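Local coordinates for regulatory Subunit of Protein Kinase A (cAMP-dependent) from Euglena gracilis (Euglena gracilis, PDB 6RSX) that probably holds the catalytic subunit of protein kinase A inactive until cyclic AMP binds its two cyclic nucleotide-binding domains, at residues 187-192 against 204-209; 213-218 against 224-229; 235-240 against 282-287. One frame throughout, in Å; residues are numbered along the deposited sequence. Where two conformers were deposited one is given.

In the fold
Contacts 1 and 2 and segment 235-240 of contact 3 fall in the second cyclic nucleotide-binding domain; 282-287 joins it at the same cyclic AMP. Contact 1 is a small surface contact between strands 185-189 and 204-208 of one sheet, wholly aromatic and sulfur in character. Contact 2, partly buried, is a true hairpin in the facing sheet, held by backbone hydrogen bonds, and one of its faces meets the adenine. I208 of contact 1 packs on M213 and L229 of contact 2, tying the two sheets together. Contact 3, also partly buried, brings the segment after helix 274-280 onto the start of helix 237-242, through polar and aromatic groups around the nucleotide that contact 2 touches.

Contact 1: residues 187-192 against 204-209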
loop_
_atom_site.group_PDB
_atom_site.type_symbol
_atom_site.label_atom_id
_atom_site.label_comp_id
_atom_site.label_asym_id
_atom_site.label_seq_id
_atom_site.Cartn_x
_atom_site.Cartn_y
_atom_site.Cartn_z
ATOM N N CYS A 187 -4.564 5.915 12.637
ATOM C CA CYS A 187 -3.967 6.087 13.955
ATOM C C CYS A 187 -4.554 7.323 14.620
ATOM O O CYS A 187 -4.848 8.318 13.950
ATOM C CB CYS A 187 -2.436 6.184 13.880
ATOM S SG CYS A 187 -1.812 7.069 12.437
ATOM N N THR A 188 -4.755 7.231 15.933
ATOM C CA THR A 188 -5.370 8.274 16.745
ATOM C C THR A 188 -4.337 8.777 17.741
ATOM O O THR A 188 -3.586 7.983 18.314
ATOM C CB THR A 188 -6.603 7.752 17.490
ATOM O OG1 THR A 188 -7.575 7.293 16.540
ATOM C CG2 THR A 188 -7.233 8.847 18.358
ATOM N N PHE A 189 -4.285 10.097 17.922
ATOM C CA PHE A 189 -3.287 10.714 18.795
ATOM C C PHE A 189 -3.955 11.651 19.787
ATOM O O PHE A 189 -4.780 12.487 19.401
ATOM C CB PHE A 189 -2.246 11.457 17.969
ATOM C CG PHE A 189 -1.438 10.552 17.092
ATOM C CD1 PHE A 189 -0.522 9.679 17.641
ATOM C CD2 PHE A 189 -1.605 10.572 15.717
ATOM C CE1 PHE A 189 0.217 8.834 16.845
ATOM C CE2 PHE A 189 -0.851 9.726 14.905
ATOM C CZ PHE A 189 0.048 8.852 15.472
ATOM N N LYS A 190 -3.602 11.498 21.061
ATOM C CA LYS A 190 -4.153 12.311 22.133
ATOM C C LYS A 190 -3.350 13.600 22.298
ATOM O O LYS A 190 -2.222 13.732 21.816
ATOM C CB LYS A 190 -4.155 11.523 23.441
ATOM C CG LYS A 190 -2.763 11.092 23.853
ATOM C CD LYS A 190 -2.731 10.396 25.209
ATOM C CE LYS A 190 -1.288 10.058 25.600
ATOM N NZ LYS A 190 -1.156 9.489 26.974
ATOM N N ASP A 191 -3.952 14.564 22.985
ATOM C CA ASP A 191 -3.269 15.830 23.235
ATOM C C ASP A 191 -1.866 15.595 23.791
ATOM O O ASP A 191 -1.666 14.776 24.693
ATOM C CB ASP A 191 -4.092 16.685 24.202
ATOM C CG ASP A 191 -3.501 18.084 24.402
ATOM O OD1 ASP A 191 -3.046 18.681 23.401
ATOM O OD2 ASP A 191 -3.512 18.593 25.549
ATOM N N LYS A 192 -0.893 16.307 23.222
ATOM C CA LYS A 192 0.518 16.309 23.615
ATOM C C LYS A 192 1.251 15.017 23.267
ATOM O O LYS A 192 2.425 14.860 23.640
ATOM C CB LYS A 192 0.704 16.592 25.114
ATOM C CG LYS A 192 0.883 18.063 25.443
ATOM C CD LYS A 192 -0.425 18.823 25.383
ATOM C CE LYS A 192 -0.363 20.072 26.259
ATOM N NZ LYS A 192 -1.717 20.651 26.490
ATOM N N SER A 204 7.451 5.952 10.062
ATOM C CA SER A 204 6.246 6.034 9.250
ATOM C C SER A 204 6.038 7.448 8.723
ATOM O O SER A 204 6.620 8.434 9.212
ATOM C CB SER A 204 5.012 5.585 10.040
ATOM O OG SER A 204 5.138 4.224 10.404
ATOM N N PHE A 205 5.177 7.514 7.714
ATOM C CA PHE A 205 4.739 8.731 7.047
ATOM C C PHE A 205 3.269 8.939 7.392
ATOM O O PHE A 205 2.483 7.984 7.381
ATOM C CB PHE A 205 4.936 8.579 5.530
ATOM C CG PHE A 205 4.378 9.707 4.727
ATOM C CD1 PHE A 205 4.955 10.970 4.782
ATOM C CD2 PHE A 205 3.262 9.519 3.920
ATOM C CE1 PHE A 205 4.437 12.026 4.034
ATOM C CE2 PHE A 205 2.745 10.566 3.167
ATOM C CZ PHE A 205 3.330 11.815 3.207
ATOM N N TYR A 206 2.893 10.177 7.705
ATOM C CA TYR A 206 1.563 10.439 8.241
ATOM C C TYR A 206 0.838 11.483 7.417
ATOM O O TYR A 206 1.444 12.479 6.990
ATOM C CB TYR A 206 1.665 10.941 9.694
ATOM C CG TYR A 206 2.244 9.908 10.607
ATOM C CD1 TYR A 206 3.632 9.770 10.723
ATOM C CD2 TYR A 206 1.405 9.046 11.333
ATOM C CE1 TYR A 206 4.165 8.786 11.578
ATOM C CE2 TYR A 206 1.922 8.093 12.172
ATOM C CZ TYR A 206 3.303 7.973 12.286
ATOM O OH TYR A 206 3.829 7.017 13.111
ATOM N N ILE A 207 -0.470 11.283 7.238
ATOM C CA ILE A 207 -1.357 12.298 6.673
ATOM C C ILE A 207 -2.443 12.587 7.698
ATOM O O ILE A 207 -3.098 11.664 8.203
ATOM C CB ILE A 207 -1.985 11.847 5.332
ATOM C CG1 ILE A 207 -0.922 11.358 4.355
ATOM C CG2 ILE A 207 -2.765 13.001 4.693
ATOM C CD1 ILE A 207 -0.798 9.844 4.345
ATOM N N ILE A 208 -2.663 13.868 7.988
ATOM C CA ILE A 208 -3.660 14.250 8.978
ATOM C C ILE A 208 -5.046 14.250 8.344
ATOM O O ILE A 208 -5.260 14.895 7.307
ATOM C CB ILE A 208 -3.332 15.635 9.552
ATOM C CG1 ILE A 208 -1.911 15.596 10.122
ATOM C CG2 ILE A 208 -4.399 16.021 10.575
ATOM C CD1 ILE A 208 -1.323 16.983 10.375
ATOM N N ILE A 209 -5.980 13.538 8.969
ATOM C CA ILE A 209 -7.385 13.607 8.572
ATOM C C ILE A 209 -8.055 14.772 9.296
ATOM O O ILE A 209 -8.643 15.652 8.668
ATOM C CB ILE A 209 -8.126 12.293 8.857
ATOM C CG1 ILE A 209 -7.464 11.151 8.076
ATOM C CG2 ILE A 209 -9.585 12.439 8.462
ATOM C CD1 ILE A 209 -7.930 9.778 8.522
#
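F189 and Y206 touch through CZ of the phenylalanine and CE2 of the tyrosine, 3.9 Å apart. The tyrosine carbon arrives at the edge of the phenylalanine ring, near its plane, whereas F189 comes at the tyrosine ring on a slant. With centroids 6.0 Å apart and planes at 67°, the two rings meet obliquely. Both side chains set CG beside the backbone N and opposite the carbonyl carbon (chi1 -64° in each), which points both across the gap between their strands, where they cross at about a right angle.

C187 reaches the same flank of the tyrosine. With chi1 at 37°, SG sits between the backbone N and the carbonyl carbon and lies in the plane of the Y206 ring at its edge, 3.9 Å from CE2 and 5.0 Å from the ring centroid. This cysteine was modelled in two conformers, so the sulfur-aromatic contact describes one of them. No hydrogen bond crosses between 187-192 and 204-209; between the two segments Y206 is held by apolar and sulfur contact, while V195, V196 and F235, whose ring lies nearly parallel to that of the tyrosine, add to its packing.

The two strands are not neighbours: strand 256-262 runs between them, pairing C187 with C258 and F205 with L261. Side chains that meet past an intervening strand in this way suit the strongly curved sheets of the beta jelly roll that forms the cyclic nucleotide-binding domain.

Contact 2: residues 213-218 against 224-229; sequences MKVNQT and HTINIL. With CMP (adenosine-3',5'-cyclic-monophosphate), chain C.
I226 turns CG1 into the position between its backbone N and carbonyl carbon (chi1 56°), which brings CG1 within 3.8 Å of V215 CG1 and carries the extended CD1 up to the adenine, 3.6 Å from C6 of the cyclic AMP. N227 instead swings CG away from its backbone N (chi1 -162°), and its ND2 gives N7 of the base a nearly straight hydrogen bond of 3.0 Å. V215 turns both methyls to C8 of the purine, with CG2 3.7 Å away; the same CG2 rests on L229 CG.

The backbone explains why two consecutive residues can serve one ligand. A classic beta bulge sets I226 and N227 opposite the single residue V215: V215 O accepts I226 N at 2.7 Å and, weakly, N227 N, while V215 N is bonded to N227 O. On either side the hairpin is regular, M213 pairing with L229 and Q217 with H224. Q217 runs its side chain past I226 CD1 to reach V247 O through NE2.

A serine in place of I226 would probably strip the base of its aliphatic neighbour at C6 and open a gap beside V215 CG1. From these two segments the base receives apolar cover and a single directed bond; because guanine also carries an acceptor at N7, that bond alone would hardly tell the two purines apart.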
loop_
_atom_site.group_PDB
_atom_site.type_symbol
_atom_site.label_atom_id
_atom_site.label_comp_id
_atom_site.label_asym_id
_atom_site.label_seq_id
_atom_site.Cartn_x
_atom_site.Cartn_y
_atom_site.Cartn_z
ATOM N N MET A 213 -1.163 19.379 14.480
ATOM C CA MET A 213 0.158 18.997 14.981
ATOM C C MET A 213 1.063 20.215 15.136
ATOM O O MET A 213 1.122 21.077 14.258
ATOM C CB MET A 213 0.883 18.025 14.046
ATOM C CG MET A 213 0.162 16.693 13.791
ATOM S SD MET A 213 0.312 15.596 15.186
ATOM C CE MET A 213 -0.867 14.326 14.649
ATOM N N LYS A 214 1.815 20.253 16.224
ATOM C CA LYS A 214 2.936 21.191 16.312
ATOM C C LYS A 214 4.194 20.512 15.791
ATOM O O LYS A 214 4.440 19.341 16.099
ATOM C CB LYS A 214 3.151 21.633 17.758
ATOM C CG LYS A 214 2.090 22.559 18.309
ATOM C CD LYS A 214 2.545 23.027 19.694
ATOM C CE LYS A 214 1.611 24.064 20.302
ATOM N NZ LYS A 214 2.029 24.431 21.696
ATOM N N VAL A 215 5.002 21.259 15.025
ATOM C CA VAL A 215 6.322 20.827 14.568
ATOM C C VAL A 215 7.337 21.620 15.381
ATOM O O VAL A 215 7.431 22.838 15.205
ATOM C CB VAL A 215 6.529 21.085 13.075
ATOM C CG1 VAL A 215 7.851 20.491 12.594
ATOM C CG2 VAL A 215 5.348 20.448 12.244
ATOM N N ASN A 216 8.088 20.926 16.237
ATOM C CA ASN A 216 9.031 21.540 17.179
ATOM C C ASN A 216 10.459 21.112 16.861
ATOM O O ASN A 216 10.716 19.982 16.449
ATOM C CB ASN A 216 8.692 21.132 18.612
ATOM C CG ASN A 216 7.350 21.633 19.054
ATOM O OD1 ASN A 216 6.836 22.626 18.522
ATOM N ND2 ASN A 216 6.769 20.969 20.047
ATOM N N GLN A 217 11.413 22.005 17.106
ATOM C CA GLN A 217 12.790 21.713 16.764
ATOM C C GLN A 217 13.646 22.383 17.825
ATOM O O GLN A 217 13.295 23.470 18.289
ATOM C CB GLN A 217 13.106 22.253 15.378
ATOM C CG GLN A 217 14.400 21.837 14.746
ATOM C CD GLN A 217 14.490 22.391 13.340
ATOM O OE1 GLN A 217 14.506 23.606 13.151
ATOM N NE2 GLN A 217 14.504 21.508 12.345
ATOM N N THR A 218 14.719 21.713 18.224
ATOM C CA THR A 218 15.628 22.261 19.228
ATOM C C THR A 218 16.751 23.057 18.584
ATOM O O THR A 218 17.274 22.700 17.525
ATOM C CB THR A 218 16.230 21.148 20.078
ATOM O OG1 THR A 218 17.124 20.369 19.273
ATOM C CG2 THR A 218 15.139 20.260 20.607
ATOM N N HIS A 224 11.637 25.255 19.948
ATOM C CA HIS A 224 10.638 26.171 19.423
ATOM C C HIS A 224 9.781 25.509 18.350
ATOM O O HIS A 224 10.167 24.535 17.689
ATOM C CB HIS A 224 11.222 27.466 18.853
ATOM C CG HIS A 224 12.173 27.263 17.721
ATOM N ND1 HIS A 224 13.164 26.308 17.746
ATOM C CD2 HIS A 224 12.330 27.940 16.557
ATOM C CE1 HIS A 224 13.870 26.381 16.633
ATOM N NE2 HIS A 224 13.387 27.366 15.896
ATOM N N THR A 225 8.601 26.077 18.192
ATOM C CA THR A 225 7.632 25.569 17.234
ATOM C C THR A 225 7.918 26.229 15.895
ATOM O O THR A 225 7.906 27.460 15.800
ATOM C CB THR A 225 6.231 25.884 17.729
ATOM O OG1 THR A 225 5.993 25.212 18.978
ATOM C CG2 THR A 225 5.179 25.502 16.667
ATOM N N ILE A 226 8.227 25.424 14.873
ATOM C CA ILE A 226 8.591 25.961 13.564
ATOM C C ILE A 226 7.475 25.820 12.536
ATOM O O ILE A 226 7.579 26.402 11.445
ATOM C CB ILE A 226 9.870 25.295 13.004
ATOM C CG1 ILE A 226 9.717 23.774 12.934
ATOM C CG2 ILE A 226 11.093 25.656 13.847
ATOM C CD1 ILE A 226 10.826 23.077 12.132
ATOM N N ASN A 227 6.429 25.058 12.834
ATOM C CA ASN A 227 5.352 24.895 11.864
ATOM C C ASN A 227 4.137 24.355 12.605
ATOM O O ASN A 227 4.262 23.781 13.692
ATOM C CB ASN A 227 5.782 23.968 10.720
ATOM C CG ASN A 227 4.894 24.102 9.486
ATOM O OD1 ASN A 227 3.921 24.862 9.491
ATOM N ND2 ASN A 227 5.247 23.391 8.418
ATOM N N ILE A 228 2.956 24.565 12.024
ATOM C CA ILE A 228 1.711 24.018 12.550
ATOM C C ILE A 228 0.997 23.321 11.395
ATOM O O ILE A 228 0.847 23.904 10.314
ATOM C CB ILE A 228 0.792 25.097 13.165
ATOM C CG1 ILE A 228 1.407 25.723 14.420
ATOM C CG2 ILE A 228 -0.583 24.496 13.515
ATOM C CD1 ILE A 228 1.385 24.792 15.602
ATOM N N LEU A 229 0.583 22.078 11.613
ATOM C CA LEU A 229 -0.014 21.265 10.560
ATOM C C LEU A 229 -1.469 20.988 10.890
ATOM O O LEU A 229 -1.842 20.872 12.061
ATOM C CB LEU A 229 0.745 19.934 10.405
ATOM C CG LEU A 229 2.257 20.024 10.095
ATOM C CD1 LEU A 229 2.869 18.621 9.982
ATOM C CD2 LEU A 229 2.557 20.834 8.837
HETATM P P CMP C . 10.896 14.275 9.087
HETATM O O1P CMP C . 10.872 12.703 8.633
HETATM O O2P CMP C . 12.227 14.914 9.161
HETATM O "O5'" CMP C . 10.304 14.345 10.566
HETATM C "C5'" CMP C . 9.791 15.590 11.055
HETATM C "C4'" CMP C . 8.941 16.198 9.972
HETATM O "O4'" CMP C . 8.411 17.504 10.253
HETATM C "C3'" CMP C . 9.587 16.406 8.629
HETATM O "O3'" CMP C . 9.986 15.188 8.004
HETATM C "C2'" CMP C . 8.507 17.183 7.892
HETATM O "O2'" CMP C . 7.520 16.252 7.406
HETATM C "C1'" CMP C . 7.862 17.986 9.046
HETATM N N9 CMP C . 8.032 19.438 8.935
HETATM C C8 CMP C . 7.029 20.322 8.925
HETATM N N7 CMP C . 7.562 21.535 8.817
HETATM C C5 CMP C . 8.897 21.382 8.792
HETATM C C6 CMP C . 9.895 22.320 8.698
HETATM N N6 CMP C . 9.834 23.749 8.595
HETATM N N1 CMP C . 11.159 21.945 8.667
HETATM C C2 CMP C . 11.460 20.620 8.744
HETATM N N3 CMP C . 10.465 19.674 8.827
HETATM C C4 CMP C . 9.199 20.089 8.864
#

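Contact 3: residues 235-240 against 282-287; sequences FGEMSL and QNYSAP. With CMP (adenosine-3',5'-cyclic-monophosphate), chain C.
E237 and Y284 are joined by a hydrogen bond in which the tyrosine OH donates to OE2 at 2.7 Å. The two side chains come from opposite directions; the phenol meets OE2 on the syn side, somewhat out of the carboxylate plane, and the carboxylate and ring planes stand 41° apart. The other carboxylate oxygen is also used: O2' of the cyclic AMP ribose donates to OE1 at 2.6 Å and itself accepts G236 N at 2.9 Å. A bend at chi2 of E237 (-77°), after a CG between the backbone N and the carbonyl carbon, lets one carboxylate serve both sugar and tyrosine.

From the start of helix 237-242, S239 grips O1P twice, by its backbone N and, at 2.7 Å, by OG; V247 N also bonds the nucleotide. The F-G-E run leading into this helix is the hallmark of the phosphate-binding cassette of cyclic nucleotide-binding domains; the first site of this chain has R124 in its pocket, and C246 lines the corresponding place here. The backbone of G236 has a positive phi, where a CB would collide with the carbonyl O of F235.

Apolar and aromatic contacts gather on Y284. Its ring lies over the adenine, with C5 of the nucleotide 3.4 Å above the ring plane and offset toward the rim, as with the capping residue of related cAMP sites. M238 supplies a Met-aromatic contact at the ring's edge: SD is 3.8 Å from CD2 of Y284. Bent at chi3, the methionine turns its CE back toward the phosphate, 3.6 Å from O2P.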
loop_
_atom_site.group_PDB
_atom_site.type_symbol
_atom_site.label_atom_id
_atom_site.label_comp_id
_atom_site.label_asym_id
_atom_site.label_seq_id
_atom_site.Cartn_x
_atom_site.Cartn_y
_atom_site.Cartn_z
ATOM N N PHE A 235 3.483 14.587 7.159
ATOM C CA PHE A 235 4.815 14.796 7.758
ATOM C C PHE A 235 5.502 13.444 7.882
ATOM O O PHE A 235 4.861 12.392 7.813
ATOM C CB PHE A 235 4.700 15.464 9.137
ATOM C CG PHE A 235 3.873 14.699 10.131
ATOM C CD1 PHE A 235 2.475 14.902 10.215
ATOM C CD2 PHE A 235 4.455 13.778 10.997
ATOM C CE1 PHE A 235 1.675 14.187 11.134
ATOM C CE2 PHE A 235 3.676 13.083 11.938
ATOM C CZ PHE A 235 2.273 13.271 11.994
ATOM N N GLY A 236 6.809 13.480 8.069
ATOM C CA GLY A 236 7.567 12.264 8.274
ATOM C C GLY A 236 8.241 11.767 7.023
ATOM O O GLY A 236 8.909 10.725 7.063
ATOM N N GLU A 237 8.102 12.498 5.921
ATOM C CA GLU A 237 8.615 12.045 4.635
ATOM C C GLU A 237 10.128 12.177 4.510
ATOM O O GLU A 237 10.748 11.391 3.787
ATOM C CB GLU A 237 7.932 12.817 3.505
ATOM C CG GLU A 237 8.531 14.219 3.206
ATOM C CD GLU A 237 8.123 15.298 4.212
ATOM O OE1 GLU A 237 7.317 15.001 5.112
ATOM O OE2 GLU A 237 8.622 16.452 4.099
ATOM N N MET A 238 10.757 13.152 5.177
ATOM C CA MET A 238 12.168 13.376 4.873
ATOM C C MET A 238 13.045 12.253 5.424
ATOM O O MET A 238 13.957 11.778 4.735
ATOM C CB MET A 238 12.593 14.749 5.384
ATOM C CG MET A 238 12.013 15.864 4.507
ATOM S SD MET A 238 12.840 17.426 4.837
ATOM C CE MET A 238 12.474 17.470 6.592
ATOM N N SER A 239 12.759 11.782 6.639
ATOM C CA SER A 239 13.528 10.667 7.172
ATOM C C SER A 239 13.427 9.456 6.260
ATOM O O SER A 239 14.396 8.711 6.086
ATOM C CB SER A 239 13.054 10.316 8.583
ATOM O OG SER A 239 11.638 10.135 8.634
ATOM N N LEU A 240 12.253 9.240 5.666
ATOM C CA LEU A 240 12.084 8.061 4.841
ATOM C C LEU A 240 12.678 8.256 3.459
ATOM O O LEU A 240 13.271 7.324 2.909
ATOM C CB LEU A 240 10.597 7.701 4.752
ATOM C CG LEU A 240 9.918 7.323 6.070
ATOM C CD1 LEU A 240 8.438 6.968 5.821
ATOM C CD2 LEU A 240 10.640 6.193 6.777
ATOM N N GLN A 282 10.064 23.072 -0.168
ATOM C CA GLN A 282 10.353 24.499 -0.300
ATOM C C GLN A 282 9.822 25.283 0.890
ATOM O O GLN A 282 10.413 26.299 1.282
ATOM C CB GLN A 282 9.742 25.053 -1.591
ATOM C CG GLN A 282 10.379 24.533 -2.863
ATOM C CD GLN A 282 9.478 24.724 -4.077
ATOM O OE1 GLN A 282 8.473 25.444 -4.014
ATOM N NE2 GLN A 282 9.826 24.071 -5.186
ATOM N N ASN A 283 8.713 24.839 1.478
ATOM C CA ASN A 283 8.128 25.550 2.607
ATOM C C ASN A 283 8.931 25.384 3.888
ATOM O O ASN A 283 8.606 26.037 4.885
ATOM C CB ASN A 283 6.687 25.079 2.850
ATOM C CG ASN A 283 5.785 25.290 1.641
ATOM O OD1 ASN A 283 5.613 26.412 1.155
ATOM N ND2 ASN A 283 5.210 24.199 1.143
ATOM N N TYR A 284 9.956 24.528 3.894
ATOM C CA TYR A 284 10.685 24.271 5.123
ATOM C C TYR A 284 11.830 25.251 5.345
ATOM O O TYR A 284 12.341 25.323 6.465
ATOM C CB TYR A 284 11.261 22.858 5.146
ATOM C CG TYR A 284 10.211 21.746 5.121
ATOM C CD1 TYR A 284 8.873 22.011 5.409
ATOM C CD2 TYR A 284 10.579 20.440 4.820
ATOM C CE1 TYR A 284 7.910 20.997 5.389
ATOM C CE2 TYR A 284 9.614 19.406 4.792
ATOM C CZ TYR A 284 8.290 19.701 5.087
ATOM O OH TYR A 284 7.339 18.687 5.044
ATOM N N SER A 285 12.260 25.975 4.315
ATOM C CA SER A 285 13.352 26.932 4.507
ATOM C C SER A 285 13.253 28.067 3.493
ATOM O O SER A 285 12.786 27.872 2.367
ATOM C CB SER A 285 14.725 26.243 4.403
ATOM O OG SER A 285 14.837 25.448 3.225
ATOM N N ALA A 286 13.709 29.258 3.906
ATOM C CA ALA A 286 13.836 30.373 2.970
ATOM C C ALA A 286 14.898 30.052 1.919
ATOM O O ALA A 286 15.919 29.431 2.234
ATOM C CB ALA A 286 14.197 31.667 3.698
ATOM N N PRO A 287 14.689 30.454 0.668
ATOM C CA PRO A 287 15.619 30.072 -0.400
ATOM C C PRO A 287 16.825 31.003 -0.476
ATOM O O PRO A 287 16.825 32.118 0.051
ATOM C CB PRO A 287 14.757 30.176 -1.662
ATOM C CG PRO A 287 13.790 31.281 -1.342
ATOM C CD PRO A 287 13.562 31.260 0.161
HETATM P P CMP C . 10.896 14.275 9.087
HETATM O O1P CMP C . 10.872 12.703 8.633
HETATM O O2P CMP C . 12.227 14.914 9.161
HETATM O "O5'" CMP C . 10.304 14.345 10.566
HETATM C "C5'" CMP C . 9.791 15.590 11.055
HETATM C "C4'" CMP C . 8.941 16.198 9.972
HETATM O "O4'" CMP C . 8.411 17.504 10.253
HETATM C "C3'" CMP C . 9.587 16.406 8.629
HETATM O "O3'" CMP C . 9.986 15.188 8.004
HETATM C "C2'" CMP C . 8.507 17.183 7.892
HETATM O "O2'" CMP C . 7.520 16.252 7.406
HETATM C "C1'" CMP C . 7.862 17.986 9.046
HETATM N N9 CMP C . 8.032 19.438 8.935
HETATM C C8 CMP C . 7.029 20.322 8.925
HETATM N N7 CMP C . 7.562 21.535 8.817
HETATM C C5 CMP C . 8.897 21.382 8.792
HETATM C C6 CMP C . 9.895 22.320 8.698
HETATM N N6 CMP C . 9.834 23.749 8.595
HETATM N N1 CMP C . 11.159 21.945 8.667
HETATM C C2 CMP C . 11.460 20.620 8.744
HETATM N N3 CMP C . 10.465 19.674 8.827
HETATM C C4 CMP C . 9.199 20.089 8.864
#